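Local atomic coordinates of K5 lyase (Enterobacteria phage k1-5, PDB entry 2X3H), a protein that probably degrades the K5 capsular polysaccharide (heparosan) of its bacterial host by eliminative cleavage, working as part of the viral tail spike. Residues S336-T341 with Q346-T351; A353-T358 with N385-K390; A215-A220 with V231-Y236. All coordinates share one frame; numbering follows the deposited sequence.

Interaction 1 (S336-T341 with Q346-T351); sequences SGCDGT and QRQTAT. Unlike the reference sequence in segment 346-351: Arg-347 (reference Gly).
With CG trans to the main-chain N (chi1 176°) and the chain extended beyond it, Gln-348 passes Thr-341, its CB 3.7 Å from Thr-341 C, and brings OE1 to 3.7 Å from Cys-338 CA. The cysteine chi1 of -58° sets SG beside its own N and facing this amide, while its CB lies 4.0 Å from Ala-350 CB. Small side chains suit this close approach of the two backbones.

The main chain is joined farther out. Gln-348 N donates to Gly-340 O at 2.9 Å, and next to this bond Thr-341 and Arg-347 form a single beta bridge. A water bridges the segments: it accepts from Gly-340 N (2.8 Å) and donates to Gln-348 O (2.9 Å) and Gln-348 OE1 (2.8 Å), so the glutamine is gripped by backbone and side chain at once. Gly-340, with a phi of 107°, takes up a conformation that suits a residue without CB. Before it, Asp-339 OD1 accepts from Thr-341 N (3.3 Å) in an Asx turn, which fits aspartate to this bend.

The contact closes a loop leaving the parallel beta-helix between strands 329-336 and 349-355. Strand 317-319 and the residues just before it lie alongside: Ala-318 touches Cys-338 and Gln-348, Thr-349 is bonded through its backbone to Arg-316 and Ala-318, and Gln-348 NE2 is held by Ala-315 O.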
ATOM      1  N   SER A 336      14.905  -9.536  -2.813  1.00  5.16           N
ATOM      2  CA  SER A 336      16.199  -9.825  -2.221  1.00  5.90           C
ATOM      3  C   SER A 336      16.646 -11.227  -2.598  1.00  5.69           C
ATOM      4  O   SER A 336      15.921 -11.945  -3.272  1.00  6.13           O
ATOM      5  CB  SER A 336      16.143  -9.659  -0.702  1.00  7.47           C
ATOM      6  OG  SER A 336      15.370 -10.681  -0.100  1.00  9.18           O
ATOM      7  N   GLY A 337      17.854 -11.605  -2.182  1.00  5.66           N
ATOM      8  CA  GLY A 337      18.332 -12.962  -2.437  1.00  6.53           C
ATOM      9  C   GLY A 337      19.007 -13.176  -3.776  1.00  7.13           C
ATOM     10  O   GLY A 337      19.152 -14.321  -4.225  1.00  9.53           O
ATOM     11  N   CYS A 338      19.436 -12.091  -4.421  1.00  7.53           N
ATOM     12  CA  CYS A 338      20.182 -12.176  -5.674  1.00  7.45           C
ATOM     13  C   CYS A 338      21.580 -11.594  -5.514  1.00  7.98           C
ATOM     14  O   CYS A 338      21.744 -10.354  -5.528  1.00  8.93           O
ATOM     15  CB  CYS A 338      19.476 -11.388  -6.791  1.00  8.47           C
ATOM     16  SG  CYS A 338      17.785 -11.893  -7.149  1.00 10.13           S
ATOM     17  N   ASP A 339      22.591 -12.459  -5.397  1.00  8.46           N
ATOM     18  CA  ASP A 339      23.970 -11.963  -5.257  1.00  9.53           C
ATOM     19  C   ASP A 339      24.844 -12.241  -6.492  1.00  9.50           C
ATOM     20  O   ASP A 339      26.077 -12.074  -6.461  1.00 10.60           O
ATOM     21  CB  ASP A 339      24.633 -12.483  -3.972  1.00 10.89           C
ATOM     22  CG  ASP A 339      24.896 -13.971  -4.015  1.00 12.53           C
ATOM     23  OD1 ASP A 339      24.571 -14.605  -5.040  1.00 13.23           O
ATOM     24  OD2 ASP A 339      25.443 -14.504  -3.023  1.00 13.86           O
ATOM     25  N   GLY A 340      24.192 -12.618  -7.592  1.00  9.14           N
ATOM     26  CA  GLY A 340      24.875 -12.851  -8.851  1.00  9.69           C
ATOM     27  C   GLY A 340      24.995 -14.318  -9.225  1.00 10.18           C
ATOM     28  O   GLY A 340      25.385 -14.645 -10.345  1.00 10.52           O
ATOM     29  N   THR A 341      24.687 -15.197  -8.277  1.00  9.92           N
ATOM     30  CA  THR A 341      24.673 -16.628  -8.541  1.00 11.72           C
ATOM     31  C   THR A 341      23.403 -17.258  -7.975  1.00 11.03           C
ATOM     32  O   THR A 341      22.845 -16.774  -6.981  1.00 11.64           O
ATOM     33  CB  THR A 341      25.897 -17.336  -7.927  1.00 13.35           C
ATOM     34  OG1 THR A 341      25.799 -17.286  -6.502  1.00 16.32           O
ATOM     35  CG2 THR A 341      27.183 -16.665  -8.381  1.00 14.33           C
ATOM     36  N   GLN A 346      25.366 -21.223 -10.332  1.00 14.19           N
ATOM     37  CA  GLN A 346      25.337 -20.738 -11.711  1.00 13.76           C
ATOM     38  C   GLN A 346      25.087 -19.239 -11.738  1.00 12.78           C
ATOM     39  O   GLN A 346      24.546 -18.692 -10.785  1.00 12.45           O
ATOM     40  CB  GLN A 346      24.202 -21.421 -12.472  1.00 15.86           C
ATOM     41  CG  GLN A 346      24.326 -22.936 -12.541  1.00 18.15           C
ATOM     42  CD  GLN A 346      23.038 -23.627 -12.969  1.00 19.98           C
ATOM     43  OE1 GLN A 346      21.946 -23.076 -12.847  1.00 20.63           O
ATOM     44  NE2 GLN A 346      23.168 -24.861 -13.461  1.00 21.78           N
ATOM     45  N   ARG A 347      25.452 -18.581 -12.831  1.00 12.28           N
ATOM     46  CA  ARG A 347      25.255 -17.129 -12.924  1.00 12.86           C
ATOM     47  C   ARG A 347      23.771 -16.818 -12.898  1.00 11.24           C
ATOM     48  O   ARG A 347      22.974 -17.538 -13.495  1.00 11.90           O
ATOM     49  CB  ARG A 347      25.877 -16.570 -14.202  1.00 16.19           C
ATOM     50  CG  ARG A 347      27.378 -16.819 -14.327  1.00 20.89           C
ATOM     51  CD  ARG A 347      28.045 -15.780 -15.234  1.00 23.97           C
ATOM     52  NE  ARG A 347      28.168 -14.481 -14.563  1.00 26.96           N
ATOM     53  CZ  ARG A 347      27.319 -13.469 -14.718  1.00 28.31           C
ATOM     54  NH1 ARG A 347      26.275 -13.593 -15.534  1.00 29.42           N
ATOM     55  NH2 ARG A 347      27.511 -12.329 -14.051  1.00 28.97           N
ATOM     56  N   GLN A 348      23.400 -15.746 -12.206  1.00  9.33           N
ATOM     57  CA  GLN A 348      21.995 -15.349 -12.120  1.00  8.30           C
ATOM     58  C   GLN A 348      21.889 -13.834 -12.268  1.00  8.43           C
ATOM     59  O   GLN A 348      22.462 -13.083 -11.473  1.00  9.21           O
ATOM     60  CB  GLN A 348      21.403 -15.808 -10.787  1.00  7.46           C
ATOM     61  CG  GLN A 348      19.972 -15.361 -10.534  1.00  7.92           C
ATOM     62  CD  GLN A 348      19.552 -15.654  -9.117  1.00  8.19           C
ATOM     63  OE1 GLN A 348      19.847 -14.886  -8.205  1.00  9.60           O
ATOM     64  NE2 GLN A 348      18.886 -16.780  -8.914  1.00  8.68           N
ATOM     65  N   THR A 349      21.171 -13.384 -13.291  1.00  7.92           N
ATOM     66  CA  THR A 349      20.905 -11.957 -13.420  1.00  8.21           C
ATOM     67  C   THR A 349      19.702 -11.567 -12.576  1.00  6.88           C
ATOM     68  O   THR A 349      18.863 -12.402 -12.231  1.00  7.75           O
ATOM     69  CB  THR A 349      20.624 -11.562 -14.866  1.00  8.84           C
ATOM     70  OG1 THR A 349      19.480 -12.278 -15.341  1.00 10.82           O
ATOM     71  CG2 THR A 349      21.839 -11.862 -15.735  1.00 10.65           C
ATOM     72  N   ALA A 350      19.643 -10.281 -12.247  1.00  5.94           N
ATOM     73  CA  ALA A 350      18.548  -9.712 -11.471  1.00  6.07           C
ATOM     74  C   ALA A 350      17.935  -8.542 -12.236  1.00  6.12           C
ATOM     75  O   ALA A 350      18.648  -7.742 -12.849  1.00  6.27           O
ATOM     76  CB  ALA A 350      19.047  -9.236 -10.101  1.00  6.97           C
ATOM     77  N   THR A 351      16.608  -8.450 -12.185  1.00  6.06           N
ATOM     78  CA  THR A 351      15.879  -7.320 -12.747  1.00  6.59           C
ATOM     79  C   THR A 351      14.641  -7.099 -11.884  1.00  6.23           C
ATOM     80  O   THR A 351      13.724  -7.912 -11.918  1.00  7.08           O
ATOM     81  CB  THR A 351      15.418  -7.633 -14.193  1.00  7.04           C
ATOM     82  OG1 THR A 351      16.555  -7.938 -15.010  1.00  9.26           O
ATOM     83  CG2 THR A 351      14.684  -6.436 -14.799  1.00  9.63           C
TER
HETATM   84  O   HOH W   1      21.607 -12.727  -8.700  1.00  9.40           O

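Interaction 2 (A353-T358 with N385-K390)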
ATOM      1  N   ALA A 353      12.394  -4.608 -12.006  1.00  4.68           N
ATOM      2  CA  ALA A 353      11.281  -4.170 -12.851  1.00  4.23           C
ATOM      3  C   ALA A 353      11.750  -4.203 -14.301  1.00  5.04           C
ATOM      4  O   ALA A 353      12.771  -3.599 -14.641  1.00  5.94           O
ATOM      5  CB  ALA A 353      10.838  -2.754 -12.460  1.00  5.51           C
ATOM      6  N   ARG A 354      11.001  -4.910 -15.143  1.00  5.18           N
ATOM      7  CA  ARG A 354      11.337  -5.054 -16.558  1.00  5.21           C
ATOM      8  C   ARG A 354      10.192  -4.533 -17.404  1.00  5.24           C
ATOM      9  O   ARG A 354       9.063  -4.997 -17.258  1.00  5.32           O
ATOM     10  CB  ARG A 354      11.615  -6.532 -16.888  1.00  5.94           C
ATOM     11  CG  ARG A 354      11.916  -6.783 -18.353  1.00  6.06           C
ATOM     12  CD  ARG A 354      12.327  -8.245 -18.586  1.00  7.52           C
ATOM     13  NE  ARG A 354      12.644  -8.516 -19.985  1.00  9.65           N
ATOM     14  CZ  ARG A 354      13.162  -9.660 -20.423  1.00 10.88           C
ATOM     15  NH1 ARG A 354      13.444 -10.647 -19.568  1.00 10.54           N
ATOM     16  NH2 ARG A 354      13.403  -9.815 -21.720  1.00 11.95           N
ATOM     17  N   PHE A 355      10.491  -3.561 -18.265  1.00  4.51           N
ATOM     18  CA  PHE A 355       9.487  -2.925 -19.101  1.00  4.87           C
ATOM     19  C   PHE A 355       9.665  -3.465 -20.500  1.00  5.38           C
ATOM     20  O   PHE A 355      10.599  -3.101 -21.223  1.00  5.38           O
ATOM     21  CB  PHE A 355       9.617  -1.396 -19.006  1.00  5.38           C
ATOM     22  CG  PHE A 355       9.420  -0.886 -17.595  1.00  5.41           C
ATOM     23  CD1 PHE A 355      10.490  -0.822 -16.719  1.00  5.44           C
ATOM     24  CD2 PHE A 355       8.165  -0.521 -17.135  1.00  6.39           C
ATOM     25  CE1 PHE A 355      10.297  -0.381 -15.397  1.00  6.28           C
ATOM     26  CE2 PHE A 355       7.968  -0.084 -15.833  1.00  6.23           C
ATOM     27  CZ  PHE A 355       9.039  -0.013 -14.966  1.00  6.56           C
ATOM     28  N   ILE A 356       8.761  -4.369 -20.851  1.00  5.63           N
ATOM     29  CA  ILE A 356       8.903  -5.203 -22.037  1.00  5.96           C
ATOM     30  C   ILE A 356       8.333  -4.539 -23.275  1.00  7.27           C
ATOM     31  O   ILE A 356       7.235  -3.991 -23.250  1.00  7.37           O
ATOM     32  CB  ILE A 356       8.138  -6.530 -21.855  1.00  6.41           C
ATOM     33  CG1 ILE A 356       8.693  -7.320 -20.672  1.00  6.12           C
ATOM     34  CG2 ILE A 356       8.141  -7.350 -23.148  1.00  6.74           C
ATOM     35  CD1 ILE A 356       7.861  -8.544 -20.308  1.00  7.91           C
ATOM     36  N   GLY A 357       9.075  -4.615 -24.369  1.00  6.75           N
ATOM     37  CA  GLY A 357       8.541  -4.179 -25.656  1.00  6.94           C
ATOM     38  C   GLY A 357       8.122  -2.724 -25.674  1.00  6.82           C
ATOM     39  O   GLY A 357       8.948  -1.845 -25.433  1.00  8.71           O
ATOM     40  N   THR A 358       6.843  -2.477 -25.955  1.00  6.98           N
ATOM     41  CA  THR A 358       6.338  -1.107 -26.038  1.00  6.84           C
ATOM     42  C   THR A 358       5.709  -0.621 -24.724  1.00  6.54           C
ATOM     43  O   THR A 358       4.995   0.393 -24.706  1.00  7.18           O
ATOM     44  CB  THR A 358       5.298  -0.937 -27.162  1.00  9.40           C
ATOM     45  OG1 THR A 358       4.219  -1.851 -26.965  1.00 11.46           O
ATOM     46  CG2 THR A 358       5.932  -1.191 -28.514  1.00 10.46           C
ATOM     47  N   ASN A 385       7.894   5.433 -18.753  1.00  3.17           N
ATOM     48  CA  ASN A 385       7.861   4.652 -17.500  1.00  3.32           C
ATOM     49  C   ASN A 385       8.689   5.334 -16.410  1.00  4.33           C
ATOM     50  O   ASN A 385       9.824   5.732 -16.661  1.00  4.09           O
ATOM     51  CB  ASN A 385       8.375   3.232 -17.744  1.00  3.80           C
ATOM     52  CG  ASN A 385       7.647   2.548 -18.883  1.00  3.74           C
ATOM     53  OD1 ASN A 385       8.217   2.331 -19.974  1.00  5.72           O
ATOM     54  ND2 ASN A 385       6.378   2.208 -18.652  1.00  2.47           N
ATOM     55  N   PHE A 386       8.104   5.483 -15.218  1.00  3.50           N
ATOM     56  CA  PHE A 386       8.747   6.174 -14.100  1.00  4.24           C
ATOM     57  C   PHE A 386       9.005   5.174 -12.989  1.00  4.50           C
ATOM     58  O   PHE A 386       8.067   4.522 -12.505  1.00  3.94           O
ATOM     59  CB  PHE A 386       7.842   7.315 -13.606  1.00  4.79           C
ATOM     60  CG  PHE A 386       8.331   8.015 -12.372  1.00  5.61           C
ATOM     61  CD1 PHE A 386       9.680   8.311 -12.196  1.00  7.38           C
ATOM     62  CD2 PHE A 386       7.419   8.415 -11.402  1.00  7.09           C
ATOM     63  CE1 PHE A 386      10.110   8.975 -11.042  1.00  7.16           C
ATOM     64  CE2 PHE A 386       7.848   9.089 -10.261  1.00  7.89           C
ATOM     65  CZ  PHE A 386       9.201   9.357 -10.087  1.00  7.22           C
ATOM     66  N   VAL A 387      10.281   5.025 -12.623  1.00  3.66           N
ATOM     67  CA  VAL A 387      10.669   4.091 -11.565  1.00  4.88           C
ATOM     68  C   VAL A 387      11.219   4.892 -10.392  1.00  5.61           C
ATOM     69  O   VAL A 387      12.147   5.690 -10.568  1.00  5.78           O
ATOM     70  CB  VAL A 387      11.736   3.065 -12.033  1.00  5.29           C
ATOM     71  CG1 VAL A 387      12.260   2.260 -10.849  1.00  6.93           C
ATOM     72  CG2 VAL A 387      11.155   2.134 -13.092  1.00  5.83           C
ATOM     73  N   GLU A 388      10.643   4.685  -9.209  1.00  4.85           N
ATOM     74  CA  GLU A 388      11.215   5.220  -7.979  1.00  6.06           C
ATOM     75  C   GLU A 388      11.898   4.109  -7.214  1.00  4.95           C
ATOM     76  O   GLU A 388      11.241   3.197  -6.722  1.00  4.69           O
ATOM     77  CB  GLU A 388      10.138   5.858  -7.099  1.00  8.38           C
ATOM     78  CG  GLU A 388       9.557   7.111  -7.687  1.00 12.54           C
ATOM     79  CD  GLU A 388       8.897   7.949  -6.621  1.00 15.30           C
ATOM     80  OE1 GLU A 388       7.759   7.619  -6.225  1.00 15.37           O
ATOM     81  OE2 GLU A 388       9.542   8.921  -6.163  1.00 17.95           O
ATOM     82  N   VAL A 389      13.226   4.190  -7.150  1.00  4.22           N
ATOM     83  CA  VAL A 389      14.031   3.283  -6.347  1.00  5.34           C
ATOM     84  C   VAL A 389      13.993   3.840  -4.928  1.00  5.26           C
ATOM     85  O   VAL A 389      14.748   4.758  -4.596  1.00  6.13           O
ATOM     86  CB  VAL A 389      15.467   3.194  -6.904  1.00  4.73           C
ATOM     87  CG1 VAL A 389      16.344   2.284  -6.042  1.00  4.74           C
ATOM     88  CG2 VAL A 389      15.442   2.700  -8.354  1.00  6.20           C
ATOM     89  N   LYS A 390      13.084   3.312  -4.108  1.00  4.95           N
ATOM     90  CA  LYS A 390      12.788   3.908  -2.797  1.00  5.12           C
ATOM     91  C   LYS A 390      13.883   3.651  -1.764  1.00  5.53           C
ATOM     92  O   LYS A 390      14.087   4.458  -0.856  1.00  6.56           O
ATOM     93  CB  LYS A 390      11.434   3.443  -2.266  1.00  8.00           C
ATOM     94  CG  LYS A 390      10.241   3.840  -3.138  1.00 10.73           C
ATOM     95  CD  LYS A 390       9.613   5.158  -2.720  1.00 15.69           C
ATOM     96  CE  LYS A 390      10.461   6.336  -3.142  1.00 17.78           C
ATOM     97  NZ  LYS A 390      11.373   6.784  -2.045  1.00 20.28           N
TER
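Phe-355 and Asn-385 mark the nearest approach of the two backbones, yet their CA atoms stay 7.9 Å apart and no hydrogen bond crosses. Phe-355 ends strand 349-355, and Asn-385 just precedes strand 386-389; the two strands belong to different faces of the parallel beta-helix, so they meet across its interior through side chains that both start toward the space between them.

Phe-355 is the largest of these. Its chi1 of -60° sets the ring anti to the carbonyl carbon and projects it across the gap. Asn-385 covers one face: its CB stands 4.1 Å from the centroid of the Phe-355 ring, displaced toward the rim, in a CH-pi contact. Its amide carbon continues over the same side, with Asn-385 CG 3.6 Å from Phe-355 CD2, and the amide plane is only 28° from that of the ring. The two side chains run past each other in opposite directions. Farther along, Val-387 CG2 reaches the ring obliquely and sits 3.5 Å from both Phe-355 CE1 and Phe-355 CZ, where a beta-branched residue suits both strand and apolar interior.

All three touching residues are buried. Strand 376-378 borders the group, bonding to Phe-355 through Thr-377 and packing Phe-378 against its ring, while its Ile-376, and Val-366 of strand 363-369, touch Val-387. On the other side of strand 386-389, Phe-386 packs on Lys-390 of the third subunit.

Interaction 3 (A215-A220 with V231-Y236)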
ATOM      1  N   ALA A 215       0.465 -25.097 -16.910  1.00  8.25           N
ATOM      2  CA  ALA A 215      -0.374 -25.416 -15.767  1.00  7.80           C
ATOM      3  C   ALA A 215      -0.310 -24.277 -14.756  1.00  7.54           C
ATOM      4  O   ALA A 215       0.659 -23.529 -14.708  1.00  7.93           O
ATOM      5  CB  ALA A 215       0.057 -26.734 -15.114  1.00  7.68           C
ATOM      6  N   GLY A 216      -1.361 -24.166 -13.957  1.00  6.73           N
ATOM      7  CA  GLY A 216      -1.406 -23.234 -12.848  1.00  6.32           C
ATOM      8  C   GLY A 216      -2.409 -23.692 -11.816  1.00  6.38           C
ATOM      9  O   GLY A 216      -3.089 -24.711 -11.993  1.00  5.90           O
ATOM     10  N   CYS A 217      -2.524 -22.926 -10.741  1.00  5.63           N
ATOM     11  CA  CYS A 217      -3.423 -23.278  -9.657  1.00  6.24           C
ATOM     12  C   CYS A 217      -4.813 -22.722  -9.928  1.00  5.59           C
ATOM     13  O   CYS A 217      -5.718 -23.464 -10.282  1.00  7.85           O
ATOM     14  CB  CYS A 217      -2.873 -22.784  -8.319  1.00  6.41           C
ATOM     15  SG  CYS A 217      -3.834 -23.352  -6.907  1.00  8.30           S
ATOM     16  N   VAL A 218      -4.981 -21.410  -9.796  1.00  5.29           N
ATOM     17  CA  VAL A 218      -6.284 -20.788 -10.043  1.00  5.27           C
ATOM     18  C   VAL A 218      -6.187 -19.968 -11.311  1.00  6.07           C
ATOM     19  O   VAL A 218      -5.259 -19.182 -11.454  1.00  5.81           O
ATOM     20  CB  VAL A 218      -6.657 -19.808  -8.906  1.00  5.16           C
ATOM     21  CG1 VAL A 218      -7.963 -19.024  -9.220  1.00  5.88           C
ATOM     22  CG2 VAL A 218      -6.779 -20.531  -7.572  1.00  5.86           C
ATOM     23  N   LEU A 219      -7.156 -20.127 -12.206  1.00  5.83           N
ATOM     24  CA  LEU A 219      -7.238 -19.300 -13.406  1.00  6.73           C
ATOM     25  C   LEU A 219      -8.621 -18.677 -13.501  1.00  6.77           C
ATOM     26  O   LEU A 219      -9.625 -19.403 -13.495  1.00  6.80           O
ATOM     27  CB  LEU A 219      -6.978 -20.140 -14.660  1.00  7.49           C
ATOM     28  CG  LEU A 219      -7.439 -19.481 -15.969  1.00  7.78           C
ATOM     29  CD1 LEU A 219      -6.728 -18.147 -16.175  1.00  8.43           C
ATOM     30  CD2 LEU A 219      -7.184 -20.410 -17.146  1.00  9.17           C
ATOM     31  N   ALA A 220      -8.674 -17.343 -13.560  1.00  6.80           N
ATOM     32  CA  ALA A 220      -9.919 -16.619 -13.836  1.00  7.10           C
ATOM     33  C   ALA A 220      -9.822 -16.030 -15.236  1.00  6.77           C
ATOM     34  O   ALA A 220      -9.167 -15.001 -15.449  1.00  7.33           O
ATOM     35  CB  ALA A 220     -10.167 -15.525 -12.795  1.00  7.69           C
ATOM     36  N   VAL A 231      -4.538 -17.587  -1.163  1.00  5.71           N
ATOM     37  CA  VAL A 231      -4.135 -18.753  -1.970  1.00  5.76           C
ATOM     38  C   VAL A 231      -2.706 -19.150  -1.608  1.00  6.45           C
ATOM     39  O   VAL A 231      -1.838 -18.286  -1.469  1.00  6.82           O
ATOM     40  CB  VAL A 231      -4.191 -18.422  -3.475  1.00  6.29           C
ATOM     41  CG1 VAL A 231      -3.711 -19.595  -4.323  1.00  6.53           C
ATOM     42  CG2 VAL A 231      -5.607 -18.014  -3.865  1.00  7.17           C
ATOM     43  N   ILE A 232      -2.464 -20.449  -1.446  1.00  5.07           N
ATOM     44  CA  ILE A 232      -1.116 -20.952  -1.189  1.00  5.67           C
ATOM     45  C   ILE A 232      -0.834 -22.038  -2.208  1.00  6.15           C
ATOM     46  O   ILE A 232      -1.455 -23.110  -2.172  1.00  7.02           O
ATOM     47  CB  ILE A 232      -0.953 -21.527   0.242  1.00  6.05           C
ATOM     48  CG1 ILE A 232      -1.439 -20.518   1.298  1.00  6.83           C
ATOM     49  CG2 ILE A 232       0.497 -21.934   0.467  1.00  6.92           C
ATOM     50  CD1 ILE A 232      -1.341 -21.006   2.746  1.00  6.73           C
ATOM     51  N   ALA A 233       0.075 -21.760  -3.137  1.00  5.65           N
ATOM     52  CA  ALA A 233       0.332 -22.678  -4.244  1.00  5.22           C
ATOM     53  C   ALA A 233       1.789 -23.081  -4.259  1.00  6.77           C
ATOM     54  O   ALA A 233       2.662 -22.223  -4.141  1.00  7.07           O
ATOM     55  CB  ALA A 233      -0.042 -22.009  -5.571  1.00  6.12           C
ATOM     56  N   LYS A 234       2.046 -24.379  -4.429  1.00  6.42           N
ATOM     57  CA  LYS A 234       3.413 -24.886  -4.418  1.00  6.72           C
ATOM     58  C   LYS A 234       3.809 -25.577  -5.720  1.00  7.05           C
ATOM     59  O   LYS A 234       3.109 -26.476  -6.196  1.00  7.07           O
ATOM     60  CB  LYS A 234       3.611 -25.824  -3.228  1.00  8.65           C
ATOM     61  CG  LYS A 234       3.521 -25.055  -1.919  1.00 10.42           C
ATOM     62  CD  LYS A 234       3.610 -25.926  -0.703  1.00 12.29           C
ATOM     63  CE  LYS A 234       3.730 -25.028   0.532  1.00 12.77           C
ATOM     64  NZ  LYS A 234       3.378 -25.765   1.758  1.00 13.91           N
ATOM     65  N   ASN A 235       4.930 -25.131  -6.286  1.00  7.12           N
ATOM     66  CA  ASN A 235       5.600 -25.798  -7.400  1.00  8.21           C
ATOM     67  C   ASN A 235       4.894 -25.732  -8.743  1.00  8.09           C
ATOM     68  O   ASN A 235       5.193 -26.531  -9.630  1.00  8.34           O
ATOM     69  CB  ASN A 235       5.867 -27.276  -7.093  1.00 10.51           C
ATOM     70  CG  ASN A 235       6.547 -27.496  -5.766  1.00 14.11           C
ATOM     71  OD1 ASN A 235       6.031 -28.227  -4.921  1.00 17.82           O
ATOM     72  ND2 ASN A 235       7.717 -26.907  -5.588  1.00 15.29           N
ATOM     73  N   TYR A 236       3.979 -24.790  -8.918  1.00  6.55           N
ATOM     74  CA  TYR A 236       3.312 -24.670 -10.219  1.00  6.42           C
ATOM     75  C   TYR A 236       4.204 -24.008 -11.268  1.00  6.53           C
ATOM     76  O   TYR A 236       5.032 -23.154 -10.940  1.00  6.75           O
ATOM     77  CB  TYR A 236       1.999 -23.898 -10.107  1.00  6.43           C
ATOM     78  CG  TYR A 236       0.851 -24.671  -9.478  1.00  6.29           C
ATOM     79  CD1 TYR A 236       0.723 -24.756  -8.100  1.00  5.82           C
ATOM     80  CD2 TYR A 236      -0.127 -25.284 -10.263  1.00  6.34           C
ATOM     81  CE1 TYR A 236      -0.330 -25.431  -7.516  1.00  6.01           C
ATOM     82  CE2 TYR A 236      -1.196 -25.974  -9.680  1.00  6.56           C
ATOM     83  CZ  TYR A 236      -1.290 -26.040  -8.309  1.00  6.38           C
ATOM     84  OH  TYR A 236      -2.331 -26.682  -7.705  1.00  7.18           O
TER
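Cys-217 stands at a corner of the parallel beta-helix, where the chain turns between strands 215-216 and 218-221, and it faces strand 227-234 and the residues after it without any backbone hydrogen bond, its CA 6.6 Å from the CA of Ala-233.

Tyr-236 supplies the broad surface of the contact. Just before it Asn-235 adopts a positive phi of 71°, a conformation asparagine tolerates better than most residues, and the chain bends there so that the tyrosine comes back toward the corner. Cys-217 then sits over one face of the ring: its CB is 3.7 Å from the Tyr-236 centroid, displaced toward the rim, in a CH-pi contact, while Cys-217 N lies over the same ring, 3.4 Å from Tyr-236 CD2. A chi1 of -173° places the sulfur beside its own carbonyl carbon, and Cys-217 SG approaches the ring obliquely, 4.6 Å from the centroid, as a sulfur-aromatic contact. Ala-233 CB lies 4.0 Å from Cys-217 CB, so ring and methyl meet the cysteine CB from adjacent directions. A small, polarisable side chain fits this place well.

The corner is also fixed by its own backbone, since Cys-217 is bonded to Leu-185 and Gly-240 of the neighbouring turns. On the outer side of strand 227-234, Lys-234 forms a salt bridge with Asp-195 of the second subunit.

Tyr-236 is therefore amphipathic in its role. Its ring gives dispersion contacts to the cysteine and meets Tyr-206, whereas its buried hydroxyl is satisfied by Ser-184 OG, a bond that anchors the far end of the ring; rotation of the ring is probably limited rather by the packing over its face.

Following the chain from the N terminus, interaction 3 comes first, joining the corner at 215-220 to the end of strand 227-234, the strand that follows it, and closing a loop of ten residues. Interaction 1 follows, closing a loop of only four between consecutive strands 329-336 and 349-355. Interaction 2 opens directly after it and spans 26 residues, including strands 363-369 and 376-378, to tie two faces of the parallel beta-helix across its interior. The three are in series; none encloses or crosses another. Interactions 1 and 2 share strand 349-355, while interaction 3 lies apart, its nearest atoms about 15 Å from interaction 1 and about 17 Å from interaction 2.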